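PDB 4ZEO: translation initiation factor eif-2b-like protein from Chaetomium thermophilum, which probably acts in translation initiation as the delta subunit of eIF2B, the decameric guanine nucleotide exchange factor for eIF2. Local coordinates for residues L160-Q165 against F169-S174; N198-H203 against D247-G252; R202-H207 against A235-F240; E360-F363 against S367-A370; D376-A381 against D427-R432. One frame throughout, in Å; residues are numbered along the deposited sequence.

Interaction 1: L160-Q165 against F169-S174; sequences LAVGQQ and FALKDS
Gln165, in the closing turns of helix 157-168, meets Ala170 and Leu171 just past the helix end, a short-range capping contact at the surface where the chain turns toward helix 174-191. The backbone part converges on one carbonyl. Leu171 N donates to Gln165 O at 3.0 Å in an almost straight bond (168° at the hydrogen), coming in well above the carbonyl plane. Ala170 N also reaches Gln165 O, at 2.9 Å, but the angle of 118° makes that bond weak. Phe169 has positive phi and leaves the helix in a Schellman motif, which turns the following residues back beside the last turns. Leu171 carries the apolar part. Its CG stands beside the backbone N (chi1 -72°), and CD1 lies 3.7 Å from Gln165 CB and 3.6 Å from Gln165 OE1, crossing the extended glutamine chain. The same CD1 approaches Val162 CG1 at 4.2 Å. With an alanine here, a gap is likely to open beside Gln165 CB and Val162 CG1. Leu171 and Val162 both also rest on Ala180 of helix 174-191, so the turn is seated on the next helix. Beyond it, Asp173 N-caps that helix through its side chain.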
# COMPACT_ATOMS: atom_id res chain seq x y z
N LEU A 160 -1.22 -2.37 20.70
CA LEU A 160 -2.44 -1.73 21.15
C LEU A 160 -2.59 -0.32 20.53
O LEU A 160 -3.65 0.04 20.01
CB LEU A 160 -2.39 -1.63 22.66
CG LEU A 160 -3.70 -1.34 23.37
CD1 LEU A 160 -4.54 -2.61 23.33
CD2 LEU A 160 -3.45 -0.85 24.79
N ALA A 161 -1.51 0.45 20.56
CA ALA A 161 -1.49 1.80 20.00
C ALA A 161 -1.70 1.77 18.49
O ALA A 161 -2.47 2.56 17.96
CB ALA A 161 -0.19 2.50 20.34
N VAL A 162 -1.02 0.86 17.80
CA VAL A 162 -1.19 0.77 16.35
C VAL A 162 -2.62 0.38 15.94
O VAL A 162 -3.18 0.97 15.02
CB VAL A 162 -0.19 -0.23 15.73
CG1 VAL A 162 -0.61 -0.63 14.32
CG2 VAL A 162 1.20 0.36 15.74
N GLY A 163 -3.21 -0.59 16.64
CA GLY A 163 -4.57 -1.01 16.36
C GLY A 163 -5.58 0.10 16.61
O GLY A 163 -6.52 0.30 15.83
N GLN A 164 -5.36 0.84 17.68
CA GLN A 164 -6.24 1.96 17.97
C GLN A 164 -6.17 2.96 16.81
O GLN A 164 -7.19 3.49 16.38
CB GLN A 164 -5.85 2.62 19.29
CG GLN A 164 -6.35 1.85 20.49
CD GLN A 164 -5.59 2.16 21.75
OE1 GLN A 164 -4.82 3.12 21.81
NE2 GLN A 164 -5.81 1.35 22.77
N GLN A 165 -4.96 3.17 16.27
CA GLN A 165 -4.79 4.06 15.13
C GLN A 165 -5.53 3.55 13.90
O GLN A 165 -6.10 4.33 13.15
CB GLN A 165 -3.32 4.23 14.83
CG GLN A 165 -2.57 4.90 15.95
CD GLN A 165 -1.08 4.86 15.74
OE1 GLN A 165 -0.60 4.91 14.61
NE2 GLN A 165 -0.35 4.76 16.83
N PHE A 169 -9.03 5.26 12.47
CA PHE A 169 -8.94 5.63 11.07
C PHE A 169 -7.82 6.66 10.89
O PHE A 169 -7.75 7.35 9.89
CB PHE A 169 -10.29 6.13 10.55
CG PHE A 169 -10.49 5.86 9.10
CD1 PHE A 169 -10.40 4.57 8.62
CD2 PHE A 169 -10.81 6.89 8.22
CE1 PHE A 169 -10.58 4.30 7.28
CE2 PHE A 169 -11.00 6.63 6.87
CZ PHE A 169 -10.89 5.33 6.40
N ALA A 170 -6.96 6.77 11.90
CA ALA A 170 -5.74 7.56 11.82
C ALA A 170 -4.75 6.93 10.83
O ALA A 170 -4.04 7.63 10.11
CB ALA A 170 -5.12 7.70 13.18
N LEU A 171 -4.68 5.60 10.81
CA LEU A 171 -3.90 4.89 9.79
C LEU A 171 -4.84 4.33 8.74
O LEU A 171 -5.62 3.43 9.05
CB LEU A 171 -3.09 3.74 10.37
CG LEU A 171 -1.87 3.99 11.23
CD1 LEU A 171 -1.53 2.69 11.95
CD2 LEU A 171 -0.73 4.47 10.35
N LYS A 172 -4.74 4.82 7.50
CA LYS A 172 -5.70 4.39 6.49
C LYS A 172 -5.19 3.44 5.43
O LYS A 172 -5.78 2.40 5.22
CB LYS A 172 -6.32 5.62 5.80
CG LYS A 172 -6.66 6.74 6.73
CD LYS A 172 -7.40 7.86 6.04
CE LYS A 172 -7.81 8.93 7.06
NZ LYS A 172 -9.23 9.39 6.91
N ASP A 173 -4.10 3.77 4.76
CA ASP A 173 -3.65 2.92 3.66
C ASP A 173 -2.96 1.64 4.15
O ASP A 173 -2.46 1.57 5.27
CB ASP A 173 -2.74 3.70 2.72
CG ASP A 173 -1.51 4.20 3.40
OD1 ASP A 173 -1.65 4.94 4.40
OD2 ASP A 173 -0.41 3.85 2.94
N SER A 174 -2.98 0.63 3.29
CA SER A 174 -2.46 -0.69 3.60
C SER A 174 -0.96 -0.68 3.89
O SER A 174 -0.49 -1.44 4.73
CB SER A 174 -2.76 -1.66 2.45
OG SER A 174 -2.28 -1.14 1.23

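Interaction 2: N198-H203 against D247-G252; sequences NSLSRH and DEAKEG
Leu200 extends its CD1 methyl over Ala249 CB at 4.2 Å, and the same methyl sits 4.3 Å from Lys250 CG. These are the two places where the segments meet, and both are loose apolar contacts: the nearest CA atoms, those of Leu200 and Ala249, are still 7.9 Å apart. In the first turn of helix 200-219, Leu200 points its branched end away from the backbone N (chi1 169°), which carries CD1 toward Ala249. Lys250 offers only the foot of its chain. Its NZ leads away and is held by the carbonyl oxygens of Glu190 and Tyr192, so the aliphatic part lies beside the leucine while the charge goes elsewhere. The turn carrying Leu200 is well anchored. Ser199 is the N-cap, and its O accepts from both Arg202 N and His203 N. Ahead of it, Asn198 OD1 takes Ser199 N at 2.7 Å, in the carbonyl plane and on a lone pair. Ser199 OG and Ser201 OG share a hydrogen bond of 2.7 Å. The contact thus joins the start of helix 200-219 to the early turns of helix 246-277, with the end of helix 224-239 close by: Val237 also touches Leu200, and Phe240 packs on Ala249.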
# COMPACT_ATOMS: atom_id res chain seq x y z
N ASN A 198 10.85 -24.15 27.40
CA ASN A 198 10.13 -23.98 26.15
C ASN A 198 11.03 -23.34 25.09
O ASN A 198 12.12 -22.89 25.39
CB ASN A 198 8.86 -23.15 26.40
CG ASN A 198 7.75 -23.45 25.39
OD1 ASN A 198 8.00 -23.76 24.23
ND2 ASN A 198 6.50 -23.41 25.87
N SER A 199 10.61 -23.37 23.84
CA SER A 199 11.37 -22.73 22.78
C SER A 199 10.49 -21.73 22.05
O SER A 199 9.27 -21.88 22.00
CB SER A 199 11.92 -23.75 21.79
OG SER A 199 10.88 -24.28 21.00
N LEU A 200 11.11 -20.71 21.47
CA LEU A 200 10.38 -19.72 20.71
C LEU A 200 9.66 -20.40 19.55
O LEU A 200 8.52 -20.05 19.24
CB LEU A 200 11.35 -18.64 20.20
CG LEU A 200 10.93 -17.59 19.16
CD1 LEU A 200 11.77 -16.33 19.35
CD2 LEU A 200 11.04 -18.08 17.72
N SER A 201 10.33 -21.38 18.95
CA SER A 201 9.81 -22.11 17.78
C SER A 201 8.47 -22.77 18.06
O SER A 201 7.71 -23.04 17.15
CB SER A 201 10.80 -23.17 17.29
OG SER A 201 11.00 -24.18 18.26
N ARG A 202 8.24 -23.13 19.31
CA ARG A 202 6.99 -23.75 19.74
C ARG A 202 6.00 -22.79 20.45
O ARG A 202 4.79 -22.99 20.39
CB ARG A 202 7.32 -24.98 20.61
CG ARG A 202 7.88 -26.14 19.75
CD ARG A 202 7.76 -27.53 20.40
NE ARG A 202 8.73 -28.47 19.84
CZ ARG A 202 8.85 -29.75 20.19
NH1 ARG A 202 8.04 -30.28 21.11
NH2 ARG A 202 9.77 -30.52 19.62
N HIS A 203 6.52 -21.88 21.27
CA HIS A 203 5.72 -20.96 22.09
C HIS A 203 5.24 -19.65 21.42
O HIS A 203 4.11 -19.20 21.62
CB HIS A 203 6.50 -20.60 23.36
CG HIS A 203 5.76 -19.71 24.30
ND1 HIS A 203 6.00 -18.35 24.40
CD2 HIS A 203 4.80 -19.98 25.22
CE1 HIS A 203 5.20 -17.82 25.31
NE2 HIS A 203 4.47 -18.80 25.83
N ASP A 247 18.32 -15.55 21.88
CA ASP A 247 18.99 -14.33 21.42
C ASP A 247 19.27 -14.38 19.90
O ASP A 247 19.10 -13.38 19.20
CB ASP A 247 20.24 -14.05 22.27
CG ASP A 247 21.30 -15.12 22.15
OD1 ASP A 247 21.19 -15.98 21.26
OD2 ASP A 247 22.25 -15.08 22.96
N GLU A 248 19.71 -15.54 19.40
CA GLU A 248 20.03 -15.70 17.98
C GLU A 248 18.77 -15.74 17.12
O GLU A 248 18.78 -15.23 16.00
CB GLU A 248 20.82 -17.00 17.75
CG GLU A 248 20.83 -17.50 16.29
CD GLU A 248 21.59 -18.81 16.08
OE1 GLU A 248 22.51 -19.13 16.87
OE2 GLU A 248 21.28 -19.52 15.10
N ALA A 249 17.70 -16.33 17.63
CA ALA A 249 16.41 -16.32 16.94
C ALA A 249 15.81 -14.93 16.88
O ALA A 249 15.31 -14.49 15.84
CB ALA A 249 15.43 -17.29 17.59
N LYS A 250 15.86 -14.23 18.01
CA LYS A 250 15.29 -12.89 18.08
C LYS A 250 16.02 -11.97 17.12
O LYS A 250 15.39 -11.22 16.37
CB LYS A 250 15.34 -12.34 19.51
CG LYS A 250 14.47 -13.14 20.46
CD LYS A 250 13.98 -12.38 21.67
CE LYS A 250 14.98 -11.49 22.28
NZ LYS A 250 14.31 -10.73 23.37
N GLU A 251 17.35 -12.05 17.10
CA GLU A 251 18.13 -11.18 16.25
C GLU A 251 17.83 -11.45 14.76
O GLU A 251 17.80 -10.53 13.95
CB GLU A 251 19.62 -11.32 16.55
CG GLU A 251 20.41 -10.12 16.10
CD GLU A 251 19.93 -8.82 16.77
OE1 GLU A 251 19.61 -8.85 17.98
OE2 GLU A 251 19.85 -7.78 16.08
N GLY A 252 17.64 -12.72 14.42
CA GLY A 252 17.25 -13.11 13.07
C GLY A 252 15.89 -12.56 12.64
O GLY A 252 15.70 -12.16 11.49

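Interaction 3: R202-H207 against A235-F240; sequences RHFVPH and AKVNKF
The hairpin made by two successive helices, 200-219 and 224-239, is joined near its open end by Val205 and Phe204 packing on Val237; it is part of the helical region that precedes the Rossmann-like domain in this family. One valine meets two neighbours with its two methyls. Val237 CG1 reaches Val205 CG2 at 3.8 Å, the closest approach between the two segments, and Val237 CG2 lies 4.1 Å from Phe204 CD2. CG1 of Val237 stands anti to the backbone N (chi1 172°) and CG2 anti to the carbonyl carbon, which spreads the fork between the valine and the phenylalanine. The two valines cross at a slant, whereas Phe204 and Val237 meet at about a right angle. The Phe204 ring also makes an edge-to-face pair with Tyr192. The contact is wholly apolar and small, burying 125 Å² over both segments.

Helix 200-219 is kinked directly after Val205. Proline has no N-H to give, so the N of Pro206 leaves the turn before it without a bond, and the helix widens into a pi-type turn at 205-207. His207 N still bonds His203 O at 3.1 Å, while His207 CB lies 3.3 Å above the plane of the His203 ring, offset toward its rim.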
# COMPACT_ATOMS: atom_id res chain seq x y z
N ARG A 202 8.24 -23.13 19.31
CA ARG A 202 6.99 -23.75 19.74
C ARG A 202 6.00 -22.79 20.45
O ARG A 202 4.79 -22.99 20.39
CB ARG A 202 7.32 -24.98 20.61
CG ARG A 202 7.88 -26.14 19.75
CD ARG A 202 7.76 -27.53 20.40
NE ARG A 202 8.73 -28.47 19.84
CZ ARG A 202 8.85 -29.75 20.19
NH1 ARG A 202 8.04 -30.28 21.11
NH2 ARG A 202 9.77 -30.52 19.62
N HIS A 203 6.52 -21.88 21.27
CA HIS A 203 5.72 -20.96 22.09
C HIS A 203 5.24 -19.65 21.42
O HIS A 203 4.11 -19.20 21.62
CB HIS A 203 6.50 -20.60 23.36
CG HIS A 203 5.76 -19.71 24.30
ND1 HIS A 203 6.00 -18.35 24.40
CD2 HIS A 203 4.80 -19.98 25.22
CE1 HIS A 203 5.20 -17.82 25.31
NE2 HIS A 203 4.47 -18.80 25.83
N PHE A 204 6.13 -19.02 20.66
CA PHE A 204 5.92 -17.65 20.22
C PHE A 204 4.65 -17.40 19.38
O PHE A 204 3.86 -16.50 19.68
CB PHE A 204 7.17 -17.16 19.47
CG PHE A 204 7.06 -15.75 18.97
CD1 PHE A 204 7.13 -14.67 19.85
CD2 PHE A 204 6.91 -15.48 17.62
CE1 PHE A 204 7.01 -13.34 19.39
CE2 PHE A 204 6.80 -14.16 17.14
CZ PHE A 204 6.84 -13.10 18.03
N VAL A 205 4.44 -18.19 18.35
CA VAL A 205 3.30 -17.95 17.47
C VAL A 205 1.95 -18.14 18.17
O VAL A 205 1.13 -17.22 18.19
CB VAL A 205 3.40 -18.84 16.20
CG1 VAL A 205 2.12 -18.77 15.36
CG2 VAL A 205 4.63 -18.43 15.37
N PRO A 206 1.72 -19.29 18.82
CA PRO A 206 0.37 -19.34 19.41
C PRO A 206 0.13 -18.45 20.66
O PRO A 206 -0.98 -17.99 20.87
CB PRO A 206 0.22 -20.83 19.73
CG PRO A 206 1.63 -21.30 20.00
CD PRO A 206 2.46 -20.56 19.00
N HIS A 207 1.13 -18.29 21.53
CA HIS A 207 0.94 -17.54 22.78
C HIS A 207 1.19 -16.05 22.73
O HIS A 207 0.65 -15.32 23.54
CB HIS A 207 1.79 -18.16 23.88
CG HIS A 207 1.30 -19.52 24.27
ND1 HIS A 207 1.60 -20.65 23.54
CD2 HIS A 207 0.48 -19.92 25.27
CE1 HIS A 207 1.02 -21.70 24.10
NE2 HIS A 207 0.34 -21.28 25.16
N ALA A 235 6.35 -18.25 8.69
CA ALA A 235 7.27 -19.20 8.03
C ALA A 235 8.69 -19.04 8.58
O ALA A 235 9.37 -20.04 8.82
CB ALA A 235 7.24 -19.04 6.52
N LYS A 236 9.13 -17.80 8.80
CA LYS A 236 10.45 -17.52 9.37
C LYS A 236 10.61 -18.14 10.75
O LYS A 236 11.62 -18.77 11.04
CB LYS A 236 10.70 -16.02 9.45
CG LYS A 236 11.44 -15.46 8.26
CD LYS A 236 12.88 -16.01 8.14
CE LYS A 236 13.73 -15.68 9.36
NZ LYS A 236 15.09 -16.30 9.25
N VAL A 237 9.59 -18.01 11.59
CA VAL A 237 9.62 -18.62 12.91
C VAL A 237 9.74 -20.14 12.79
O VAL A 237 10.48 -20.77 13.55
CB VAL A 237 8.37 -18.26 13.73
CG1 VAL A 237 8.33 -19.07 15.03
CG2 VAL A 237 8.30 -16.75 13.98
N ASN A 238 9.02 -20.71 11.84
CA ASN A 238 9.05 -22.15 11.64
C ASN A 238 10.41 -22.70 11.19
O ASN A 238 10.62 -23.90 11.23
CB ASN A 238 7.95 -22.58 10.67
CG ASN A 238 6.62 -22.85 11.38
OD1 ASN A 238 6.24 -24.00 11.57
ND2 ASN A 238 5.90 -21.78 11.74
N LYS A 239 11.30 -21.85 10.65
CA LYS A 239 12.64 -22.32 10.24
C LYS A 239 13.53 -22.62 11.46
O LYS A 239 14.49 -23.38 11.37
CB LYS A 239 13.32 -21.32 9.28
CG LYS A 239 12.76 -21.41 7.83
CD LYS A 239 12.97 -20.16 6.96
CE LYS A 239 11.61 -19.43 6.71
NZ LYS A 239 11.44 -18.41 5.62
N PHE A 240 13.17 -22.03 12.59
CA PHE A 240 13.81 -22.29 13.88
C PHE A 240 13.43 -23.64 14.50
O PHE A 240 12.37 -24.20 14.18
CB PHE A 240 13.47 -21.15 14.83
CG PHE A 240 13.97 -19.83 14.37
CD1 PHE A 240 15.22 -19.71 13.82
CD2 PHE A 240 13.17 -18.71 14.43
CE1 PHE A 240 15.69 -18.50 13.38
CE2 PHE A 240 13.63 -17.48 13.99
CZ PHE A 240 14.89 -17.39 13.46

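Interaction 4: E360-F363 against S367-A370; sequences EAIF and SLHA
The ring of Phe363 turns its edge toward the face of His369 in an offset edge-to-face pair, centroids 5.4 Å apart and planes at 72°. CE2 and CZ do the touching: CE2 comes 3.5 Å from His369 CB, and CZ lies 3.9 Å from His369 CD2. The neighbouring CD2 lies 3.3 Å from Ser367 OG, a hydroxyl whose polar partners are Asn365 OD1 and Asn428 ND2. Phe363 CG lies beside the backbone N, anti to the carbonyl carbon (chi1 -68°), which sets the ring by Ser367 and His369. The Phe363 ring also meets Phe224 nearly at a right angle, and that of His369 meets Phe426. Cut back to an alanine, Phe363 is likely to leave the His369 face without the edge that covers it, and the imidazole freer to turn.

Under the rings runs a short beta hairpin, strands 361-362 and 368-371. Phe363 N gives Ser367 O a bond of 2.9 Å. Ala361 and His369 form a hydrogen-bonded antiparallel pair, with His369 N to Ala361 O at 2.9 Å. At the far end Glu360 and Ala361 both face His369, a classic beta bulge: His369 O is gripped by Glu360 N at 2.7 Å and by Ala361 N at 3.3 Å. Ile362 and Leu368, a non-hydrogen-bonded pair, place their side chains on the face away from Ala361 and His369; there Leu368 CD1 folds back toward Ile362 CG1. Strand 368-371 bonds on its other edge to strand 426-429, which makes it the middle strand of a small antiparallel sheet.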
# COMPACT_ATOMS: atom_id res chain seq x y z
N GLU A 360 -5.51 -0.14 -2.80
CA GLU A 360 -5.26 -0.81 -1.53
C GLU A 360 -4.76 -2.25 -1.73
O GLU A 360 -4.02 -2.76 -0.91
CB GLU A 360 -6.54 -0.83 -0.70
CG GLU A 360 -6.86 0.48 0.00
CD GLU A 360 -5.66 1.23 0.53
OE1 GLU A 360 -5.24 2.21 -0.13
OE2 GLU A 360 -5.18 0.88 1.62
N ALA A 361 -5.18 -2.89 -2.81
CA ALA A 361 -4.80 -4.28 -3.06
C ALA A 361 -5.04 -4.70 -4.49
O ALA A 361 -5.78 -4.04 -5.23
CB ALA A 361 -5.56 -5.23 -2.13
N ILE A 362 -4.42 -5.81 -4.87
CA ILE A 362 -4.73 -6.44 -6.15
C ILE A 362 -5.12 -7.88 -5.89
O ILE A 362 -4.41 -8.62 -5.21
CB ILE A 362 -3.56 -6.35 -7.12
CG1 ILE A 362 -3.28 -4.87 -7.41
CG2 ILE A 362 -3.89 -7.10 -8.39
CD1 ILE A 362 -2.38 -4.61 -8.50
N PHE A 363 -6.28 -8.25 -6.39
CA PHE A 363 -6.82 -9.58 -6.15
C PHE A 363 -6.17 -10.58 -7.09
O PHE A 363 -5.48 -10.21 -8.04
CB PHE A 363 -8.35 -9.58 -6.35
CG PHE A 363 -9.09 -8.80 -5.31
CD1 PHE A 363 -9.27 -9.30 -4.03
CD2 PHE A 363 -9.60 -7.54 -5.60
CE1 PHE A 363 -9.95 -8.58 -3.08
CE2 PHE A 363 -10.27 -6.82 -4.65
CZ PHE A 363 -10.45 -7.34 -3.39
N SER A 367 -7.83 -7.81 -10.40
CA SER A 367 -8.57 -6.56 -10.22
C SER A 367 -8.00 -5.73 -9.09
O SER A 367 -7.37 -6.25 -8.18
CB SER A 367 -10.07 -6.83 -9.99
OG SER A 367 -10.27 -7.60 -8.82
N LEU A 368 -8.25 -4.43 -9.16
CA LEU A 368 -7.70 -3.48 -8.22
C LEU A 368 -8.76 -3.05 -7.22
O LEU A 368 -9.85 -2.63 -7.59
CB LEU A 368 -7.14 -2.26 -8.95
CG LEU A 368 -6.75 -1.07 -8.06
CD1 LEU A 368 -5.43 -1.32 -7.25
CD2 LEU A 368 -6.67 0.20 -8.90
N HIS A 369 -8.43 -3.25 -5.94
CA HIS A 369 -9.21 -2.76 -4.83
C HIS A 369 -8.75 -1.34 -4.51
O HIS A 369 -7.60 -1.12 -4.17
CB HIS A 369 -9.02 -3.69 -3.63
CG HIS A 369 -10.08 -3.55 -2.59
ND1 HIS A 369 -9.79 -3.29 -1.27
CD2 HIS A 369 -11.43 -3.65 -2.66
CE1 HIS A 369 -10.91 -3.23 -0.58
NE2 HIS A 369 -11.92 -3.44 -1.40
N ALA A 370 -9.62 -0.36 -4.67
CA ALA A 370 -9.20 1.04 -4.59
C ALA A 370 -10.39 1.90 -4.15
O ALA A 370 -11.54 1.44 -4.23
CB ALA A 370 -8.62 1.50 -5.94

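Interaction 5: D376-A381 against D427-R432; sequences DVAMAA and DNTHER
Asp427 OD2 is gripped by two backbone N-H groups, those of Gly373 and Ala375, where helix 374-384 begins, and the same oxygen stands 4.3 Å from Asp376 OD2. Two carboxylates this near would be expected to repel. The N-H groups and the positive end of the helix dipole probably offset that for Asp427, since a negative group there is likely to be stabilised by the helix start. Asp376 comes from the first full turn; its CB points away from the strand, and only the end of the side chain swings back to the other acid.

Two residues further along each segment, the contact becomes apolar: Ala378 CB rests on Thr429 CG2 at 3.6 Å. Thr429 has its methyl anti to the backbone N and OG1 beside it (chi1 -62°), which directs CG2 to the alanine. Helix 374-384 belongs to the crossover between the adjacent parallel strands 354-358 and 387-391 of a Rossmann-like sheet, and Ala378 touches Leu357 and Val388 on those strands as well as Thr429. It is therefore flanked by the large parallel sheet and by strand 426-429 of the small antiparallel one; the CA atoms of Ala378 and Thr429 are 7.1 Å apart.

Beyond the strand the chain turns at His430. Arg432 N donates to His430 ND1 at 3.0 Å, straight (166°) and close to the ring plane, which probably limits how the imidazole can turn. The arginine side chain then doubles back: its NH1 lies 3.3 Å above the His430 ring plane, toward the rim, and its guanidinium has His430 ND1 over its centre.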
# COMPACT_ATOMS: atom_id res chain seq x y z
N ASP A 376 -14.64 3.88 -12.21
CA ASP A 376 -15.28 4.71 -13.23
C ASP A 376 -14.23 5.40 -14.08
O ASP A 376 -14.37 5.48 -15.30
CB ASP A 376 -16.24 5.72 -12.59
CG ASP A 376 -17.29 5.05 -11.75
OD1 ASP A 376 -18.29 4.57 -12.31
OD2 ASP A 376 -17.11 4.95 -10.53
N VAL A 377 -13.17 5.87 -13.43
CA VAL A 377 -12.05 6.52 -14.12
C VAL A 377 -11.35 5.54 -15.09
O VAL A 377 -11.16 5.87 -16.26
CB VAL A 377 -11.02 7.07 -13.12
CG1 VAL A 377 -9.85 7.74 -13.84
CG2 VAL A 377 -11.68 8.05 -12.19
N ALA A 378 -11.01 4.35 -14.59
CA ALA A 378 -10.37 3.31 -15.41
C ALA A 378 -11.27 2.84 -16.56
O ALA A 378 -10.80 2.59 -17.67
CB ALA A 378 -9.95 2.13 -14.54
N MET A 379 -12.55 2.67 -16.30
CA MET A 379 -13.48 2.27 -17.36
C MET A 379 -13.60 3.34 -18.45
O MET A 379 -13.60 3.02 -19.65
CB MET A 379 -14.87 1.99 -16.78
CG MET A 379 -14.95 0.67 -15.99
SD MET A 379 -16.61 0.22 -15.45
CE MET A 379 -16.87 1.44 -14.17
N ALA A 380 -13.69 4.60 -18.04
CA ALA A 380 -13.81 5.71 -18.99
C ALA A 380 -12.57 5.83 -19.87
O ALA A 380 -12.66 6.07 -21.06
CB ALA A 380 -14.07 7.02 -18.24
N ALA A 381 -11.41 5.67 -19.25
CA ALA A 381 -10.14 5.74 -19.95
C ALA A 381 -9.96 4.56 -20.93
O ALA A 381 -9.56 4.77 -22.09
CB ALA A 381 -9.02 5.79 -18.94
N ASP A 427 -14.10 0.31 -4.40
CA ASP A 427 -14.74 -0.37 -5.53
C ASP A 427 -13.71 -1.28 -6.22
O ASP A 427 -12.52 -1.27 -5.90
CB ASP A 427 -15.40 0.64 -6.51
CG ASP A 427 -14.40 1.53 -7.26
OD1 ASP A 427 -13.19 1.25 -7.28
OD2 ASP A 427 -14.84 2.53 -7.84
N ASN A 428 -14.18 -2.09 -7.16
CA ASN A 428 -13.32 -3.02 -7.85
C ASN A 428 -13.05 -2.65 -9.30
O ASN A 428 -13.98 -2.51 -10.09
CB ASN A 428 -13.92 -4.41 -7.78
CG ASN A 428 -12.99 -5.47 -8.26
OD1 ASN A 428 -13.19 -6.04 -9.34
ND2 ASN A 428 -11.92 -5.73 -7.50
N THR A 429 -11.78 -2.51 -9.66
CA THR A 429 -11.48 -2.25 -11.06
C THR A 429 -11.03 -3.54 -11.72
O THR A 429 -9.92 -4.03 -11.45
CB THR A 429 -10.40 -1.15 -11.25
OG1 THR A 429 -10.86 0.10 -10.71
CG2 THR A 429 -10.10 -0.95 -12.73
N HIS A 430 -11.87 -4.07 -12.63
CA HIS A 430 -11.59 -5.34 -13.33
C HIS A 430 -10.32 -5.16 -14.16
O HIS A 430 -10.06 -4.08 -14.67
CB HIS A 430 -12.76 -5.71 -14.22
CG HIS A 430 -12.69 -7.11 -14.74
ND1 HIS A 430 -11.85 -7.48 -15.78
CD2 HIS A 430 -13.41 -8.22 -14.44
CE1 HIS A 430 -12.02 -8.76 -16.04
NE2 HIS A 430 -12.97 -9.23 -15.25
N GLU A 431 -9.52 -6.22 -14.29
CA GLU A 431 -8.23 -6.14 -15.00
C GLU A 431 -8.38 -5.69 -16.47
O GLU A 431 -7.45 -5.16 -17.08
CB GLU A 431 -7.50 -7.47 -14.93
CG GLU A 431 -7.78 -8.43 -16.07
CD GLU A 431 -6.83 -9.60 -16.07
OE1 GLU A 431 -7.12 -10.62 -16.74
OE2 GLU A 431 -5.77 -9.49 -15.40
N ARG A 432 -9.56 -5.91 -17.02
CA ARG A 432 -9.92 -5.52 -18.37
C ARG A 432 -9.76 -3.99 -18.55
O ARG A 432 -9.59 -3.48 -19.67
CB ARG A 432 -11.36 -6.02 -18.62
CG ARG A 432 -12.15 -5.37 -19.69
CD ARG A 432 -13.69 -5.54 -19.46
NE ARG A 432 -14.07 -6.88 -18.99
CZ ARG A 432 -14.85 -7.10 -17.94
NH1 ARG A 432 -15.14 -8.35 -17.57
NH2 ARG A 432 -15.36 -6.09 -17.24

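How the interactions relate
From the N terminus, interaction 1 closes a short turn, joining helix 157-168 to the lead-in of helix 174-191. Interactions 2 and 3 start from the same piece of helix 200-219, sharing Arg202 and His203. The span 202-240 of interaction 3 falls within the span 198-252 of interaction 2, and together they tie three successive helices at the far end of the helical region. Interaction 4 closes a hairpin, and interaction 5 follows it with a long loop back to the neighbouring strand, the two meeting at Ala370 O and Asp427 N. Interaction 1 reaches interaction 4 through Ser174 N and Glu360 OE2, linking the helical part to the alpha/beta part; interactions 2 and 5 lie about 46 Å apart between centres.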